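Haloacid dehalogenase-like hydrolase (Bacteroides thetaiotaomicron, PDB 2RBK) probably acts as a magnesium-dependent phosphatase of the haloacid dehalogenase superfamily, and binds a vanadate that mimics the phosphoryl-transfer transition state beside its magnesium ion. Local coordinates at residues Glu89-Lys100 with Glu158-Cys169. Residues are numbered along the deposited sequence; the frame is centred on the assembly and turned at random.
Sequences EVKAMAAFCEKK and EEKEVLPSIPTC
F96 lies flat against V162, whose CB stands 3.5 Å from the ring centroid and only 4° off the ring normal, a CH-pi contact over the face. The V162 branch CG2 reaches back to F96 CG at 3.5 Å, while the aliphatic CG of K100, one turn on, covers the opposite face near the rim. A chi1 of 176° swings the F96 ring away from its own backbone N and out over V162, and the E161 carboxylate meets the ring edge, the two planes perpendicular. Replacing F96 by alanine would probably open a gap between V162 and K100 and leave both without the surface they pack on. Alongside, M93 bends at chi2 and chi3 to bring its CE to V162 CG1 (3.9 Å) and I166 CD1 (3.8 Å), and the A92 and S165 CB atoms touch at 3.7 Å.

Polar bonds close both ends. K100 NZ forms a salt bridge with E161 OE1 at 2.5 Å, on the syn lone pair. Extended beyond CG, E89 reaches the type I turn from I166 to C169, where T168 OG1 donates to E89 OE2 (2.6 Å), 27° out of the carboxylate plane.

Helices 87-100 and 156-162 and the three-stranded sheet containing strand 149-152 probably belong to the HAD cap domain, far from the magnesium site; M93 also rests on that strand, I166 on strand 170-172, and A94 on helix 139-143.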
# COMPACT_ATOMS: atom_id res chain seq x y z
N GLU A 89 -17.94 -10.09 7.53
CA GLU A 89 -17.26 -10.00 6.22
C GLU A 89 -15.96 -10.77 6.26
O GLU A 89 -15.57 -11.38 5.24
CB GLU A 89 -17.13 -8.53 5.84
CG GLU A 89 -18.49 -7.88 5.70
CD GLU A 89 -18.55 -6.48 5.12
OE1 GLU A 89 -17.98 -6.18 4.11
OE2 GLU A 89 -19.29 -5.68 5.74
N VAL A 90 -15.26 -10.80 7.39
CA VAL A 90 -14.11 -11.68 7.54
C VAL A 90 -14.51 -13.14 7.32
O VAL A 90 -13.90 -13.89 6.56
CB VAL A 90 -13.45 -11.52 8.93
CG1 VAL A 90 -12.32 -12.53 9.13
CG2 VAL A 90 -12.95 -10.10 9.14
N LYS A 91 -15.58 -13.53 8.00
CA LYS A 91 -16.06 -14.93 7.91
C LYS A 91 -16.51 -15.25 6.50
O LYS A 91 -16.22 -16.35 6.01
CB LYS A 91 -17.20 -15.18 8.90
CG LYS A 91 -16.81 -15.12 10.37
CD LYS A 91 -17.93 -15.43 11.32
CE LYS A 91 -17.61 -15.35 12.79
NZ LYS A 91 -16.37 -15.95 13.35
N ALA A 92 -17.16 -14.31 5.82
CA ALA A 92 -17.63 -14.58 4.45
C ALA A 92 -16.49 -14.71 3.48
O ALA A 92 -16.49 -15.58 2.60
CB ALA A 92 -18.61 -13.52 4.00
N MET A 93 -15.45 -13.88 3.62
CA MET A 93 -14.27 -14.03 2.78
C MET A 93 -13.55 -15.35 3.03
O MET A 93 -13.16 -16.03 2.06
CB MET A 93 -13.33 -12.83 3.04
CG MET A 93 -12.12 -12.90 2.10
SD MET A 93 -12.38 -12.89 0.33
CE MET A 93 -13.06 -11.26 0.09
N ALA A 94 -13.40 -15.72 4.28
CA ALA A 94 -12.76 -17.00 4.61
C ALA A 94 -13.56 -18.17 4.01
O ALA A 94 -12.95 -19.08 3.44
CB ALA A 94 -12.63 -17.16 6.11
N ALA A 95 -14.87 -18.15 4.11
CA ALA A 95 -15.69 -19.22 3.58
C ALA A 95 -15.55 -19.26 2.07
O ALA A 95 -15.48 -20.35 1.48
CB ALA A 95 -17.15 -19.02 4.00
N PHE A 96 -15.57 -18.13 1.39
CA PHE A 96 -15.50 -18.04 -0.06
C PHE A 96 -14.18 -18.62 -0.53
O PHE A 96 -14.13 -19.44 -1.41
CB PHE A 96 -15.65 -16.59 -0.53
CG PHE A 96 -15.49 -16.41 -2.02
CD1 PHE A 96 -16.59 -16.66 -2.83
CD2 PHE A 96 -14.30 -16.03 -2.60
CE1 PHE A 96 -16.48 -16.51 -4.22
CE2 PHE A 96 -14.20 -15.88 -3.98
CZ PHE A 96 -15.30 -16.13 -4.77
N CYS A 97 -13.10 -18.15 0.09
CA CYS A 97 -11.77 -18.63 -0.33
C CYS A 97 -11.58 -20.12 -0.10
O CYS A 97 -11.02 -20.84 -0.94
CB CYS A 97 -10.63 -17.87 0.31
SG CYS A 97 -10.55 -16.13 -0.22
N GLU A 98 -12.07 -20.61 1.06
CA GLU A 98 -11.93 -22.03 1.32
C GLU A 98 -12.74 -22.85 0.32
O GLU A 98 -12.24 -23.87 -0.21
CB GLU A 98 -12.41 -22.33 2.76
CG GLU A 98 -12.19 -23.78 3.16
CD GLU A 98 -12.38 -24.17 4.59
OE1 GLU A 98 -12.84 -23.47 5.51
OE2 GLU A 98 -11.98 -25.36 4.80
N LYS A 99 -13.96 -22.43 0.02
CA LYS A 99 -14.79 -23.13 -0.96
C LYS A 99 -14.20 -23.14 -2.35
O LYS A 99 -14.25 -24.12 -3.12
CB LYS A 99 -16.18 -22.46 -0.96
CG LYS A 99 -17.16 -22.93 -2.04
CD LYS A 99 -18.47 -22.11 -2.12
CE LYS A 99 -18.20 -20.76 -2.82
NZ LYS A 99 -18.87 -19.59 -2.17
N LYS A 100 -13.57 -22.00 -2.72
CA LYS A 100 -13.03 -21.84 -4.12
C LYS A 100 -11.66 -22.43 -4.28
O LYS A 100 -11.16 -22.48 -5.42
CB LYS A 100 -12.95 -20.38 -4.52
CG LYS A 100 -14.20 -19.52 -4.82
CD LYS A 100 -14.88 -19.87 -6.11
CE LYS A 100 -16.21 -19.16 -6.36
NZ LYS A 100 -16.59 -19.47 -7.80
N GLU A 158 -13.64 -13.54 -9.68
CA GLU A 158 -13.99 -14.02 -8.33
C GLU A 158 -14.29 -12.91 -7.39
O GLU A 158 -15.15 -13.04 -6.53
CB GLU A 158 -12.85 -14.90 -7.82
CG GLU A 158 -12.75 -16.22 -8.56
CD GLU A 158 -11.44 -16.96 -8.33
OE1 GLU A 158 -10.39 -16.33 -7.98
OE2 GLU A 158 -11.45 -18.22 -8.56
N GLU A 159 -13.60 -11.80 -7.51
CA GLU A 159 -13.91 -10.61 -6.72
C GLU A 159 -15.37 -10.26 -6.93
O GLU A 159 -16.03 -10.00 -5.96
CB GLU A 159 -12.97 -9.48 -7.09
CG GLU A 159 -13.29 -8.11 -6.53
CD GLU A 159 -12.33 -7.05 -7.04
OE1 GLU A 159 -11.20 -7.36 -7.49
OE2 GLU A 159 -12.67 -5.83 -7.00
N LYS A 160 -15.88 -10.21 -8.18
CA LYS A 160 -17.29 -9.85 -8.37
C LYS A 160 -18.22 -10.89 -7.79
O LYS A 160 -19.31 -10.57 -7.30
CB LYS A 160 -17.59 -9.55 -9.86
CG LYS A 160 -16.78 -8.42 -10.49
CD LYS A 160 -16.80 -7.14 -9.70
CE LYS A 160 -16.32 -5.88 -10.32
NZ LYS A 160 -16.60 -4.61 -9.58
N GLU A 161 -17.80 -12.15 -7.74
CA GLU A 161 -18.60 -13.19 -7.15
C GLU A 161 -18.73 -13.03 -5.62
O GLU A 161 -19.82 -13.28 -5.05
CB GLU A 161 -18.04 -14.58 -7.50
CG GLU A 161 -19.07 -15.70 -7.30
CD GLU A 161 -18.48 -17.07 -7.55
OE1 GLU A 161 -17.40 -17.11 -8.23
OE2 GLU A 161 -19.13 -18.03 -7.04
N VAL A 162 -17.65 -12.68 -4.94
CA VAL A 162 -17.68 -12.55 -3.49
C VAL A 162 -18.12 -11.17 -3.03
O VAL A 162 -18.46 -11.02 -1.86
CB VAL A 162 -16.32 -12.88 -2.87
CG1 VAL A 162 -15.32 -11.77 -3.10
CG2 VAL A 162 -16.40 -13.09 -1.35
N LEU A 163 -18.11 -10.20 -3.92
CA LEU A 163 -18.46 -8.84 -3.50
C LEU A 163 -19.76 -8.71 -2.71
O LEU A 163 -19.82 -7.95 -1.74
CB LEU A 163 -18.49 -7.97 -4.75
CG LEU A 163 -18.85 -6.50 -4.68
CD1 LEU A 163 -18.01 -5.83 -3.62
CD2 LEU A 163 -18.60 -5.77 -6.00
N PRO A 164 -20.86 -9.36 -3.05
CA PRO A 164 -22.10 -9.22 -2.29
C PRO A 164 -21.94 -9.67 -0.86
O PRO A 164 -22.72 -9.21 -0.04
CB PRO A 164 -23.10 -10.17 -2.97
CG PRO A 164 -22.57 -10.10 -4.37
CD PRO A 164 -21.07 -10.24 -4.19
N SER A 165 -20.95 -10.53 -0.58
CA SER A 165 -20.78 -10.88 0.83
C SER A 165 -19.73 -10.08 1.58
O SER A 165 -19.57 -10.30 2.78
CB SER A 165 -20.46 -12.38 0.96
OG SER A 165 -21.37 -13.11 0.14
N ILE A 166 -19.09 -9.09 0.96
CA ILE A 166 -18.23 -8.10 1.67
C ILE A 166 -18.78 -6.70 1.38
O ILE A 166 -18.07 -5.85 0.83
CB ILE A 166 -16.71 -8.25 1.36
CG1 ILE A 166 -16.38 -8.25 -0.11
CG2 ILE A 166 -16.20 -9.55 2.02
CD1 ILE A 166 -14.90 -7.96 -0.52
N PRO A 167 -20.05 -6.43 1.76
CA PRO A 167 -20.73 -5.25 1.28
C PRO A 167 -20.26 -3.91 1.77
O PRO A 167 -20.67 -2.90 1.16
CB PRO A 167 -22.16 -5.44 1.76
CG PRO A 167 -21.99 -6.24 3.02
CD PRO A 167 -20.94 -7.25 2.60
N THR A 168 -19.43 -3.86 2.77
CA THR A 168 -18.98 -2.57 3.27
C THR A 168 -17.48 -2.37 3.11
O THR A 168 -16.99 -1.29 3.37
CB THR A 168 -19.40 -2.29 4.74
OG1 THR A 168 -18.70 -3.12 5.62
CG2 THR A 168 -20.92 -2.39 4.94
N CYS A 169 -16.73 -3.34 2.69
CA CYS A 169 -15.28 -3.26 2.61
C CYS A 169 -14.84 -2.52 1.34
O CYS A 169 -15.48 -2.52 0.30
CB CYS A 169 -14.63 -4.61 2.64
SG CYS A 169 -14.73 -5.52 4.15